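Local atomic coordinates of teicoplanin pseudoaglycone deacetylase ORF2 (Actinoplanes teichomyceticus, PDB entry 3DFM), a protein that probably acts as a zinc-dependent deacetylase, hydrolysing a linear amide on the teicoplanin pseudoaglycone during antibiotic biosynthesis. Residues Leu22-Gly27 against Arg183-Leu188; Leu28-Gln33 against Ser213-Met218; Thr42-Ala47 against Phe95-Tyr100; Pro50-Ala55 against Asp68-Leu73; His85-His90 against Arg219-Gln224. All blocks are in the same frame, centred on the assembly; numbering follows the deposited sequence.

Interaction 1: residues Leu22-Gly27 against Arg183-Leu188. With ZN (zinc ion), chain E.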
# COMPACT_ATOMS: atom_id res chain seq x y z
N LEU A 22 1.16 -7.12 3.12
CA LEU A 22 0.35 -8.04 2.28
C LEU A 22 0.99 -8.37 0.93
O LEU A 22 0.97 -9.53 0.48
CB LEU A 22 -1.03 -7.42 2.04
CG LEU A 22 -2.01 -7.45 3.22
CD1 LEU A 22 -3.09 -6.39 3.00
CD2 LEU A 22 -2.65 -8.84 3.38
N SER A 23 1.54 -7.34 0.27
CA SER A 23 2.07 -7.50 -1.09
C SER A 23 3.55 -7.84 -1.19
O SER A 23 3.99 -8.46 -2.16
CB SER A 23 1.80 -6.24 -1.91
OG SER A 23 0.47 -5.79 -1.78
N PHE A 24 4.33 -7.41 -0.19
CA PHE A 24 5.77 -7.48 -0.29
C PHE A 24 6.41 -7.88 1.04
O PHE A 24 7.61 -7.78 1.21
CB PHE A 24 6.32 -6.14 -0.80
CG PHE A 24 7.72 -6.20 -1.34
CD1 PHE A 24 8.06 -7.11 -2.34
CD2 PHE A 24 8.70 -5.34 -0.86
CE1 PHE A 24 9.37 -7.17 -2.84
CE2 PHE A 24 10.02 -5.39 -1.35
CZ PHE A 24 10.34 -6.30 -2.34
N GLY A 25 5.59 -8.35 1.99
CA GLY A 25 6.09 -8.76 3.30
C GLY A 25 7.28 -9.71 3.27
O GLY A 25 8.21 -9.57 4.07
N ALA A 26 7.27 -10.68 2.35
CA ALA A 26 8.33 -11.69 2.30
C ALA A 26 9.63 -11.07 1.80
O ALA A 26 10.68 -11.28 2.40
CB ALA A 26 7.92 -12.91 1.44
N GLY A 27 9.53 -10.27 0.74
CA GLY A 27 10.66 -9.49 0.21
C GLY A 27 11.26 -8.53 1.22
O GLY A 27 12.47 -8.34 1.26
N ARG A 183 10.68 0.04 -8.21
CA ARG A 183 9.99 -1.17 -8.63
C ARG A 183 8.57 -1.09 -8.08
O ARG A 183 8.34 -0.45 -7.05
CB ARG A 183 10.70 -2.42 -8.09
CG ARG A 183 12.07 -2.71 -8.69
CD ARG A 183 12.59 -4.10 -8.28
NE ARG A 183 11.85 -5.17 -8.95
CZ ARG A 183 12.17 -5.67 -10.14
NH1 ARG A 183 13.22 -5.18 -10.80
NH2 ARG A 183 11.44 -6.63 -10.69
N LEU A 184 7.63 -1.74 -8.76
CA LEU A 184 6.26 -1.83 -8.25
C LEU A 184 5.92 -3.27 -7.88
O LEU A 184 6.22 -4.18 -8.65
CB LEU A 184 5.23 -1.27 -9.24
CG LEU A 184 5.51 0.13 -9.82
CD1 LEU A 184 4.46 0.50 -10.85
CD2 LEU A 184 5.61 1.20 -8.74
N TRP A 185 5.31 -3.47 -6.72
CA TRP A 185 4.81 -4.78 -6.31
C TRP A 185 3.40 -5.01 -6.83
O TRP A 185 2.67 -4.07 -7.11
CB TRP A 185 4.85 -4.94 -4.78
CG TRP A 185 3.97 -4.02 -3.94
CD1 TRP A 185 2.59 -3.93 -3.97
CD2 TRP A 185 4.41 -3.14 -2.91
NE1 TRP A 185 2.16 -3.01 -3.04
CE2 TRP A 185 3.26 -2.51 -2.37
CE3 TRP A 185 5.68 -2.80 -2.39
CZ2 TRP A 185 3.34 -1.57 -1.33
CZ3 TRP A 185 5.75 -1.85 -1.36
CH2 TRP A 185 4.59 -1.24 -0.85
N GLU A 186 3.03 -6.28 -6.97
CA GLU A 186 1.69 -6.65 -7.35
C GLU A 186 0.80 -6.52 -6.12
O GLU A 186 1.03 -7.22 -5.12
CB GLU A 186 1.69 -8.08 -7.86
CG GLU A 186 0.32 -8.59 -8.25
CD GLU A 186 0.34 -10.05 -8.67
OE1 GLU A 186 1.07 -10.87 -8.04
OE2 GLU A 186 -0.39 -10.39 -9.62
N ASP A 187 -0.20 -5.64 -6.19
CA ASP A 187 -1.09 -5.38 -5.04
C ASP A 187 -1.86 -6.62 -4.61
O ASP A 187 -2.58 -7.22 -5.42
CB ASP A 187 -2.10 -4.27 -5.37
CG ASP A 187 -1.45 -3.01 -5.92
OD1 ASP A 187 -1.58 -1.94 -5.29
OD2 ASP A 187 -0.80 -3.09 -6.98
N LEU A 188 -1.73 -7.01 -3.34
CA LEU A 188 -2.49 -8.14 -2.80
C LEU A 188 -3.36 -7.70 -1.62
O LEU A 188 -2.96 -6.82 -0.85
CB LEU A 188 -1.56 -9.27 -2.38
CG LEU A 188 -0.70 -9.94 -3.45
CD1 LEU A 188 0.24 -10.94 -2.78
CD2 LEU A 188 -1.54 -10.60 -4.52
ZN ZN E . -0.18 -12.33 -10.19
O HOH W 1 3.00 -9.02 -4.65
O HOH W 2 -2.19 -4.17 -1.30
O HOH W 3 1.63 -12.12 -11.93

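Interaction 2: residues Leu28-Gln33 against Ser213-Met218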
# COMPACT_ATOMS: atom_id res chain seq x y z
N LEU A 28 10.41 -7.92 2.05
CA LEU A 28 10.89 -7.03 3.11
C LEU A 28 11.65 -7.79 4.20
O LEU A 28 12.76 -7.38 4.61
CB LEU A 28 9.73 -6.24 3.71
CG LEU A 28 9.02 -5.22 2.81
CD1 LEU A 28 7.75 -4.73 3.50
CD2 LEU A 28 9.94 -4.05 2.50
N ALA A 29 11.07 -8.90 4.66
CA ALA A 29 11.72 -9.76 5.64
C ALA A 29 13.00 -10.40 5.10
O ALA A 29 13.98 -10.52 5.84
CB ALA A 29 10.75 -10.82 6.14
N GLN A 30 13.02 -10.77 3.82
CA GLN A 30 14.23 -11.31 3.18
C GLN A 30 15.32 -10.24 3.10
O GLN A 30 16.49 -10.51 3.40
CB GLN A 30 13.93 -11.88 1.79
CG GLN A 30 14.95 -12.89 1.28
CD GLN A 30 14.92 -14.23 2.04
OE1 GLN A 30 14.04 -15.07 1.82
NE2 GLN A 30 15.90 -14.42 2.93
N ALA A 31 14.92 -9.02 2.72
CA ALA A 31 15.84 -7.88 2.64
C ALA A 31 16.56 -7.59 3.96
O ALA A 31 17.79 -7.44 3.97
CB ALA A 31 15.12 -6.63 2.14
N ALA A 32 15.80 -7.52 5.05
CA ALA A 32 16.37 -7.29 6.39
C ALA A 32 17.31 -8.43 6.83
O ALA A 32 18.34 -8.19 7.45
CB ALA A 32 15.25 -7.12 7.41
N GLN A 33 16.91 -9.66 6.52
CA GLN A 33 17.72 -10.85 6.78
C GLN A 33 19.08 -10.81 6.09
O GLN A 33 20.09 -11.22 6.66
CB GLN A 33 16.96 -12.08 6.31
CG GLN A 33 16.14 -12.74 7.38
CD GLN A 33 16.86 -13.92 7.98
OE1 GLN A 33 17.07 -14.93 7.30
NE2 GLN A 33 17.27 -13.80 9.24
N SER A 213 11.73 -15.73 -5.28
CA SER A 213 11.78 -17.03 -4.62
C SER A 213 12.16 -16.79 -3.17
O SER A 213 13.29 -16.40 -2.88
CB SER A 213 12.83 -17.93 -5.28
OG SER A 213 12.31 -18.56 -6.44
N VAL A 214 11.22 -16.99 -2.26
CA VAL A 214 11.54 -16.80 -0.85
C VAL A 214 11.57 -18.14 -0.11
O VAL A 214 10.88 -19.08 -0.49
CB VAL A 214 10.61 -15.76 -0.15
CG1 VAL A 214 10.52 -14.46 -0.97
CG2 VAL A 214 9.22 -16.32 0.10
N LYS A 215 12.40 -18.20 0.93
CA LYS A 215 12.45 -19.35 1.82
C LYS A 215 11.09 -19.55 2.49
O LYS A 215 10.39 -18.57 2.76
CB LYS A 215 13.53 -19.14 2.89
CG LYS A 215 14.95 -19.21 2.35
CD LYS A 215 15.37 -20.66 2.14
CE LYS A 215 16.57 -20.79 1.20
NZ LYS A 215 16.95 -22.22 1.00
N PRO A 216 10.69 -20.81 2.74
CA PRO A 216 9.41 -21.09 3.38
C PRO A 216 9.23 -20.32 4.69
O PRO A 216 8.13 -19.87 5.00
CB PRO A 216 9.47 -22.60 3.66
CG PRO A 216 10.88 -23.00 3.45
CD PRO A 216 11.40 -22.06 2.42
N GLU A 217 10.32 -20.15 5.44
CA GLU A 217 10.26 -19.42 6.70
C GLU A 217 9.87 -17.93 6.54
O GLU A 217 9.25 -17.36 7.43
CB GLU A 217 11.57 -19.57 7.48
CG GLU A 217 11.88 -21.02 7.93
CD GLU A 217 12.57 -21.87 6.85
OE1 GLU A 217 12.90 -21.36 5.75
OE2 GLU A 217 12.82 -23.07 7.12
N MSE A 218 10.23 -17.32 5.41
CA MSE A 218 9.85 -15.93 5.13
C MSE A 218 8.38 -15.82 4.77
O MSE A 218 7.72 -14.84 5.09
CB MSE A 218 10.71 -15.30 4.03
CG MSE A 218 12.20 -15.62 4.12
SE MSE A 218 13.01 -15.39 5.90
CE MSE A 218 14.70 -16.32 5.55

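Interaction 3: residues Thr42-Ala47 against Phe95-Tyr100. With ZN (zinc ion), chain C; SO4 (sulfate ion), chain H.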
# COMPACT_ATOMS: atom_id res chain seq x y z
N THR A 42 4.40 4.66 5.19
CA THR A 42 3.00 4.56 4.77
C THR A 42 2.46 5.97 4.55
O THR A 42 2.48 6.79 5.47
CB THR A 42 2.16 3.76 5.81
OG1 THR A 42 2.63 2.41 5.83
CG2 THR A 42 0.65 3.76 5.44
N VAL A 43 1.96 6.23 3.35
CA VAL A 43 1.47 7.57 2.99
C VAL A 43 0.21 7.96 3.78
O VAL A 43 0.22 8.95 4.51
CB VAL A 43 1.21 7.68 1.47
CG1 VAL A 43 0.66 9.04 1.13
CG2 VAL A 43 2.50 7.42 0.69
N PHE A 44 -0.87 7.18 3.62
CA PHE A 44 -2.15 7.52 4.22
C PHE A 44 -2.31 7.03 5.66
O PHE A 44 -3.18 6.23 5.98
CB PHE A 44 -3.33 7.11 3.29
CG PHE A 44 -3.32 7.86 2.00
CD1 PHE A 44 -3.79 9.15 1.94
CD2 PHE A 44 -2.73 7.31 0.87
CE1 PHE A 44 -3.73 9.87 0.76
CE2 PHE A 44 -2.67 8.03 -0.32
CZ PHE A 44 -3.16 9.31 -0.37
N ALA A 45 -1.44 7.54 6.53
CA ALA A 45 -1.47 7.19 7.93
C ALA A 45 -1.70 8.41 8.81
O ALA A 45 -1.45 8.37 10.00
CB ALA A 45 -0.18 6.47 8.33
N GLY A 46 -2.19 9.50 8.22
CA GLY A 46 -2.42 10.75 8.95
C GLY A 46 -3.40 10.58 10.08
O GLY A 46 -4.41 9.88 9.94
N ALA A 47 -3.11 11.21 11.22
CA ALA A 47 -3.96 11.08 12.40
C ALA A 47 -5.28 11.84 12.18
O ALA A 47 -5.29 13.05 12.02
CB ALA A 47 -3.24 11.61 13.63
N PHE A 95 -0.71 12.07 5.63
CA PHE A 95 -1.84 12.23 4.70
C PHE A 95 -3.05 11.49 5.19
O PHE A 95 -2.94 10.37 5.68
CB PHE A 95 -1.44 11.82 3.28
CG PHE A 95 -0.31 12.64 2.74
CD1 PHE A 95 -0.56 13.88 2.17
CD2 PHE A 95 1.02 12.20 2.87
CE1 PHE A 95 0.49 14.68 1.71
CE2 PHE A 95 2.07 12.99 2.42
CZ PHE A 95 1.80 14.23 1.84
N LEU A 96 -4.21 12.13 5.10
CA LEU A 96 -5.46 11.57 5.62
C LEU A 96 -6.04 10.58 4.63
O LEU A 96 -6.21 10.89 3.45
CB LEU A 96 -6.47 12.67 5.94
CG LEU A 96 -6.17 13.68 7.06
CD1 LEU A 96 -7.23 14.79 7.09
CD2 LEU A 96 -6.06 12.98 8.40
N ASP A 97 -6.35 9.38 5.11
CA ASP A 97 -6.97 8.39 4.25
C ASP A 97 -8.28 8.91 3.65
O ASP A 97 -8.89 9.82 4.22
CB ASP A 97 -7.22 7.09 5.01
CG ASP A 97 -7.46 5.93 4.08
OD1 ASP A 97 -7.13 6.06 2.88
OD2 ASP A 97 -7.99 4.90 4.53
N SER A 98 -8.71 8.33 2.53
CA SER A 98 -9.90 8.77 1.79
C SER A 98 -11.15 9.07 2.65
O SER A 98 -11.85 10.06 2.40
CB SER A 98 -10.24 7.76 0.69
OG SER A 98 -10.75 6.58 1.29
N ILE A 99 -11.41 8.25 3.67
CA ILE A 99 -12.63 8.40 4.50
C ILE A 99 -12.57 9.58 5.47
O ILE A 99 -13.56 9.89 6.15
CB ILE A 99 -12.97 7.12 5.34
CG1 ILE A 99 -11.71 6.53 6.00
CG2 ILE A 99 -13.68 6.06 4.49
CD1 ILE A 99 -12.02 5.58 7.17
N TYR A 100 -11.41 10.22 5.55
CA TYR A 100 -11.24 11.36 6.44
C TYR A 100 -11.08 12.70 5.69
O TYR A 100 -11.15 13.76 6.30
CB TYR A 100 -10.05 11.14 7.39
CG TYR A 100 -10.05 9.81 8.13
CD1 TYR A 100 -11.14 9.44 8.94
CD2 TYR A 100 -8.98 8.94 8.03
CE1 TYR A 100 -11.15 8.22 9.62
CE2 TYR A 100 -8.97 7.73 8.70
CZ TYR A 100 -10.06 7.37 9.50
OH TYR A 100 -10.05 6.17 10.16
ZN ZN C . -7.27 5.01 1.33
S SO4 H . -9.74 3.06 2.10
O1 SO4 H . -10.67 3.50 3.13
O2 SO4 H . -9.22 4.22 1.45
O3 SO4 H . -8.79 2.22 2.81
O4 SO4 H . -10.44 2.29 1.11
O HOH W 4 -5.51 8.51 7.76

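Interaction 4: residues Pro50-Ala55 against Asp68-Leu73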
# COMPACT_ATOMS: atom_id res chain seq x y z
N PRO A 50 -11.99 13.28 15.18
CA PRO A 50 -13.43 13.51 15.15
C PRO A 50 -13.71 15.02 14.96
O PRO A 50 -12.87 15.85 15.30
CB PRO A 50 -13.89 13.05 16.54
CG PRO A 50 -12.83 12.12 17.02
CD PRO A 50 -11.55 12.67 16.45
N PRO A 51 -14.88 15.37 14.39
CA PRO A 51 -15.96 14.46 14.01
C PRO A 51 -15.59 13.64 12.79
O PRO A 51 -15.02 14.17 11.84
CB PRO A 51 -17.12 15.39 13.69
CG PRO A 51 -16.47 16.68 13.28
CD PRO A 51 -15.19 16.78 14.07
N TYR A 52 -15.88 12.34 12.83
CA TYR A 52 -15.75 11.47 11.68
C TYR A 52 -17.05 11.47 10.87
O TYR A 52 -18.13 11.72 11.41
CB TYR A 52 -15.45 10.04 12.12
CG TYR A 52 -14.15 9.84 12.89
CD1 TYR A 52 -12.92 10.25 12.37
CD2 TYR A 52 -14.16 9.18 14.12
CE1 TYR A 52 -11.72 10.03 13.09
CE2 TYR A 52 -13.00 8.95 14.83
CZ TYR A 52 -11.78 9.38 14.32
OH TYR A 52 -10.63 9.14 15.05
N SER A 53 -16.93 11.17 9.57
CA SER A 53 -18.09 11.06 8.69
C SER A 53 -18.87 9.77 8.99
O SER A 53 -18.33 8.86 9.62
CB SER A 53 -17.62 11.03 7.23
OG SER A 53 -16.89 9.83 6.97
N PRO A 54 -20.14 9.69 8.55
CA PRO A 54 -20.85 8.40 8.59
C PRO A 54 -20.11 7.24 7.91
O PRO A 54 -20.10 6.14 8.46
CB PRO A 54 -22.16 8.69 7.83
CG PRO A 54 -22.38 10.15 8.06
CD PRO A 54 -21.01 10.77 8.03
N ALA A 55 -19.51 7.48 6.75
CA ALA A 55 -18.79 6.43 6.03
C ALA A 55 -17.56 5.93 6.80
O ALA A 55 -17.27 4.73 6.79
CB ALA A 55 -18.39 6.90 4.64
N ASP A 68 -16.41 6.29 17.07
CA ASP A 68 -15.57 7.46 17.36
C ASP A 68 -14.25 7.12 18.07
O ASP A 68 -13.61 8.01 18.64
CB ASP A 68 -16.35 8.54 18.13
CG ASP A 68 -17.34 9.32 17.26
OD1 ASP A 68 -17.23 9.29 16.01
OD2 ASP A 68 -18.23 9.98 17.83
N ASP A 69 -13.84 5.85 18.02
CA ASP A 69 -12.53 5.41 18.52
C ASP A 69 -11.45 6.12 17.71
O ASP A 69 -11.70 6.54 16.58
CB ASP A 69 -12.35 3.89 18.35
CG ASP A 69 -12.82 3.08 19.56
OD1 ASP A 69 -12.84 3.60 20.69
OD2 ASP A 69 -13.15 1.89 19.37
N ASP A 70 -10.25 6.24 18.28
CA ASP A 70 -9.11 6.78 17.52
C ASP A 70 -8.60 5.67 16.61
O ASP A 70 -7.64 4.97 16.94
CB ASP A 70 -8.01 7.27 18.46
CG ASP A 70 -6.93 8.06 17.72
OD1 ASP A 70 -6.81 7.92 16.49
OD2 ASP A 70 -6.19 8.81 18.39
N ALA A 71 -9.26 5.51 15.46
CA ALA A 71 -9.01 4.39 14.57
C ALA A 71 -7.61 4.41 13.98
O ALA A 71 -7.01 3.36 13.83
CB ALA A 71 -10.03 4.37 13.45
N VAL A 72 -7.11 5.58 13.61
CA VAL A 72 -5.77 5.68 13.00
C VAL A 72 -4.70 5.25 14.01
O VAL A 72 -3.79 4.52 13.65
CB VAL A 72 -5.47 7.08 12.45
CG1 VAL A 72 -4.02 7.14 11.91
CG2 VAL A 72 -6.46 7.45 11.34
N LEU A 73 -4.82 5.69 15.26
CA LEU A 73 -3.91 5.23 16.32
C LEU A 73 -3.87 3.71 16.46
O LEU A 73 -2.79 3.11 16.51
CB LEU A 73 -4.23 5.87 17.68
CG LEU A 73 -3.37 5.33 18.85
CD1 LEU A 73 -1.91 5.80 18.72
CD2 LEU A 73 -3.94 5.70 20.23

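Interaction 5: residues His85-His90 against Arg219-Gln224. With ZN (zinc ion), chain D.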
# COMPACT_ATOMS: atom_id res chain seq x y z
N HIS A 85 7.45 -7.45 13.42
CA HIS A 85 7.53 -8.90 13.16
C HIS A 85 8.46 -9.26 11.99
O HIS A 85 9.17 -10.28 12.05
CB HIS A 85 6.14 -9.53 12.97
CG HIS A 85 6.12 -11.01 13.17
ND1 HIS A 85 6.31 -11.59 14.40
CD2 HIS A 85 5.95 -12.03 12.30
CE1 HIS A 85 6.25 -12.91 14.28
NE2 HIS A 85 6.04 -13.20 13.01
N LEU A 86 8.49 -8.42 10.96
CA LEU A 86 9.38 -8.62 9.80
C LEU A 86 10.80 -8.09 10.04
O LEU A 86 11.69 -8.27 9.21
CB LEU A 86 8.80 -7.94 8.55
CG LEU A 86 7.41 -8.41 8.10
CD1 LEU A 86 6.96 -7.64 6.87
CD2 LEU A 86 7.43 -9.91 7.85
N ARG A 87 10.97 -7.42 11.18
CA ARG A 87 12.25 -6.83 11.62
C ARG A 87 12.67 -5.64 10.76
O ARG A 87 13.84 -5.48 10.43
CB ARG A 87 13.35 -7.90 11.76
CG ARG A 87 12.83 -9.13 12.54
CD ARG A 87 13.89 -10.16 12.82
NE ARG A 87 14.79 -9.73 13.89
CZ ARG A 87 15.57 -10.57 14.58
NH1 ARG A 87 15.55 -11.88 14.33
NH2 ARG A 87 16.36 -10.09 15.54
N VAL A 88 11.69 -4.82 10.39
CA VAL A 88 11.96 -3.64 9.56
C VAL A 88 11.36 -2.40 10.21
O VAL A 88 10.41 -2.50 10.97
CB VAL A 88 11.42 -3.79 8.11
CG1 VAL A 88 11.98 -5.05 7.44
CG2 VAL A 88 9.92 -3.81 8.11
N ALA A 89 11.92 -1.24 9.89
CA ALA A 89 11.49 0.02 10.47
C ALA A 89 10.24 0.54 9.78
O ALA A 89 9.95 0.16 8.64
CB ALA A 89 12.61 1.05 10.34
N HIS A 90 9.54 1.44 10.47
CA HIS A 90 8.34 2.09 9.98
C HIS A 90 8.45 3.60 10.04
O HIS A 90 9.20 4.15 10.86
CB HIS A 90 7.13 1.68 10.81
CG HIS A 90 7.17 2.17 12.23
ND1 HIS A 90 7.86 1.50 13.22
CD2 HIS A 90 6.59 3.24 12.82
CE1 HIS A 90 7.73 2.16 14.36
NE2 HIS A 90 6.95 3.21 14.15
N ARG A 219 7.87 -16.85 4.09
CA ARG A 219 6.44 -16.99 3.85
C ARG A 219 5.69 -17.00 5.18
O ARG A 219 4.69 -16.29 5.35
CB ARG A 219 6.15 -18.26 3.05
CG ARG A 219 4.68 -18.62 2.92
CD ARG A 219 4.52 -20.06 2.48
NE ARG A 219 3.16 -20.53 2.66
CZ ARG A 219 2.67 -21.04 3.79
NH1 ARG A 219 3.44 -21.17 4.87
NH2 ARG A 219 1.40 -21.44 3.84
N SER A 220 6.19 -17.80 6.12
CA SER A 220 5.53 -17.99 7.40
C SER A 220 5.53 -16.69 8.22
O SER A 220 4.53 -16.30 8.81
CB SER A 220 6.23 -19.12 8.17
OG SER A 220 5.73 -19.23 9.49
N GLN A 221 6.67 -16.02 8.21
CA GLN A 221 6.84 -14.73 8.86
C GLN A 221 5.89 -13.67 8.26
O GLN A 221 5.27 -12.92 9.00
CB GLN A 221 8.29 -14.31 8.72
CG GLN A 221 8.69 -13.09 9.46
CD GLN A 221 10.17 -12.82 9.33
OE1 GLN A 221 10.84 -13.37 8.44
NE2 GLN A 221 10.69 -11.98 10.21
N LYS A 222 5.78 -13.65 6.94
CA LYS A 222 4.88 -12.71 6.25
C LYS A 222 3.44 -12.89 6.75
O LYS A 222 2.78 -11.93 7.14
CB LYS A 222 4.95 -12.90 4.72
CG LYS A 222 3.87 -12.12 3.95
CD LYS A 222 3.88 -12.39 2.46
CE LYS A 222 2.82 -11.53 1.79
NZ LYS A 222 2.98 -11.51 0.32
N PHE A 223 2.98 -14.13 6.74
CA PHE A 223 1.60 -14.45 7.10
C PHE A 223 1.33 -14.15 8.58
O PHE A 223 0.26 -13.68 8.93
CB PHE A 223 1.29 -15.91 6.78
CG PHE A 223 1.16 -16.21 5.30
CD1 PHE A 223 1.50 -15.26 4.33
CD2 PHE A 223 0.74 -17.46 4.88
CE1 PHE A 223 1.39 -15.55 2.98
CE2 PHE A 223 0.64 -17.76 3.52
CZ PHE A 223 0.97 -16.80 2.57
N GLN A 224 2.31 -14.42 9.44
CA GLN A 224 2.21 -14.05 10.85
C GLN A 224 2.12 -12.53 11.00
O GLN A 224 1.35 -12.04 11.81
CB GLN A 224 3.41 -14.58 11.66
CG GLN A 224 3.46 -16.11 11.85
CD GLN A 224 4.88 -16.59 12.14
OE1 GLN A 224 5.78 -15.79 12.38
NE2 GLN A 224 5.07 -17.92 12.11
ZN ZN D . 6.92 4.96 15.48

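Interaction 1: residues Leu22-Gly27 against Arg183-Leu188
The indole of Trp185 has Ser23 CB over one face of its five-membered ring, a CH-pi contact whose exact closeness is doubtful because the modelled carbons sit too near each other. Asp187 N lies in plane at the indole edge. Farther along the indole, Phe24 CB meets Trp185 CE3 at 3.8 Å, the two side chains crossing obliquely, while the Phe24 ring carries Gly27 CA over one face, offset toward the rim. Beyond the indole, Ser23 OG, turned beside its own backbone N (chi1 -47°), accepts a nearly straight bond from Leu188 N at 3.0 Å (167°). The same hydroxyl also bonds to the backbone O of Asp19, one turn back, a residue that binds zinc.

In the fold, helix 19-33 follows the first strand of a Rossmann-like sheet and packs against the C-terminal end of parallel strand 182-185, where family metal ligands gather. Asp187 OD1 holds ND1 of the zinc ligand His164, a second-shell role. Glu186 extends to a separate zinc, bound through OE2 at 2.0 Å and shared with His250.

Two waters supplement the direct contacts. One donates to Ser23 O and Glu186 O, each at 2.7 Å; the other donates to Ser23 OG, at a long 3.2 Å, and to Leu188 O. That carbonyl oxygen, Leu188 O, also lies 3.5 Å from Leu22 CB.

Interaction 2: residues Leu28-Gln33 against Ser213-Met218
Gln30 and Gln33, about one turn apart near the end of helix 19-33, face the place where a loop becomes helix 216-227, with Lys215 as N-cap residue and its O accepting from Met218 N at 2.9 Å. Met218, modelled as selenomethionine, crosses both glutamine side chains at about a right angle. Its CG sits only 3.0 Å from Gln30 OE1, a short carbon-oxygen approach. Bent at chi2 (-47°), the Met218 chain then carries CE to 3.5 Å from Gln30 NE2 and 3.3 Å from Gln33 OE1, so the methyl meets both amides. Gln30 OE1 also looks toward the loop, 4.0 Å from Val214 CB, but its 3.6 Å separation from Lys215 N marks this as packing rather than bonding. The contact is thus van der Waals, near the surface and away from the zinc sites. Val214 continues it inward onto Ala26 and Tyr260, while Leu28 and Ala31, on the same helix, pack on strands 9-14 and 37-42.

Interaction 3: residues Thr42-Ala47 against Phe95-Tyr100
Val43, Phe44 and Gly46 meet Phe95 and Leu96 where two loops leave the C-terminal ends of neighbouring parallel strands, 37-42 and 89-92, of the Rossmann-like sheet; Phe44 is the centre of an inverse gamma turn. Among the polar contacts, Gly46 N donates to Phe95 O at 2.8 Å, from 47° above the carbonyl plane, and Phe95 N makes a weak bond to Val43 O at 3.4 Å. A water joins Gly46 O to Asp97 N.

Among the apolar contacts, Val43 CG1 touches Phe95 CD2 at 3.6 Å and Phe44 CD1 lies 3.8 Å from Phe95 CB. The Phe44 ring edge also faces a carbonyl, CD1 lying 3.3 Å from Leu96 O.

Metal binding comes third. Asp97 OD1 reaches the zinc at 1.9 Å, its CG anti to the backbone N (chi1 -163°); His16 and Asp163 also bind it. A sulfate, probably from the crystallisation liquor, coordinates through O2 at 2.1 Å and also bonds to His161. That O2 accepts from Ser98 OG at 2.8 Å.

Interaction 4: residues Pro50-Ala55 against Asp68-Leu73
Tyr52 reaches over to Asp68 and Asp69, tying together the approaches to two helices whose N-caps are Ser53 (helix 54-62) and Asp70 (helix 71-86). From CB the ring leaves beside the backbone N (chi1 -62°). At CD2 it meets Asp68 OD1 at 3.6 Å, close to the ring plane, with Asp68 CA in plane at the same edge. The Asp68 side chain runs past the tyrosine in the opposite direction, its carboxylate turned 50° from the ring. Over one face of the ring lies Pro50 N, offset toward the rim, before the cis peptide to Pro51; His60 packs edge-to-face with the same ring.

Farther out, CE2 passes Asp69 O. Tyr52 OH donates to Asp69 O at 3.2 Å, tilted 26° from the carbonyl plane; Ala48 O is a second, weak partner. Tyr52 OH also abuts Asp70 CA at 3.7 Å. Asp70 centres an inverse gamma turn, in which Asp69 O additionally accepts a weak bond from Ala71 N at 2.9 Å.

Interaction 5: residues His85-His90 against Arg219-Gln224
His85 NE2 donates to Gln224 OE1 at 2.7 Å with a nearly straight N-H (166°). The oxygen lies in the imidazole plane and the donor uses a lone pair in the amide carbonyl plane, although ring and amide are themselves turned 68° apart. One turn earlier on helix 216-227, Gln221 NE2 donates to His85 O at 2.9 Å, again on a lone pair in the carbonyl plane. Gln221 reaches it with CG anti to the backbone N (chi1 -173°) and the chain extended. His85 is therefore gripped at both ends, by its ring and by its backbone carbonyl, and the ring edge also brings CD2 to 3.5 Å from Gln221 O.

The carbonyl belongs to the last turn of helix 71-86, which ends in a Schellman motif with Arg87 at positive phi. The chain then enters strand 89-92, an edge of the Rossmann-like sheet beside strand 37-42.

Beside the polar pair, Leu86 CD2 meets Gln221 CG at 3.8 Å and Lys222 CA at 4.1 Å, and the Leu86 side chain also rests on Val21 and Ala29 of helix 19-33. The Lys222 chain runs the other way to a salt bridge with Glu262 and bonds to Leu22 O and Tyr260 OH. Farther along strand 89-92, away from the glutamines, His90 NE2 binds a zinc ion at 2.2 Å.

The five contacts form two groups. Interactions 1, 2 and 5 adjoin one another, with centres 9 to 12 Å apart: 1 and 2 share helix 19-33, 2 and 5 share helix 216-227, and their segments alternate along the chain, so late elements are interlocked with early ones. Lys222 and Ala26 join interaction 1 to its two neighbours. Interactions 3 and 4, centred 12 Å apart, touch through Val72 and Tyr100; 4 lies between the segments of 3, and both between those of 1. About 20 Å separates the centres of interactions 1 and 3. Asp97 of interaction 3 binds a zinc directly, whereas Asp187 of interaction 1 contributes through the zinc ligand His164.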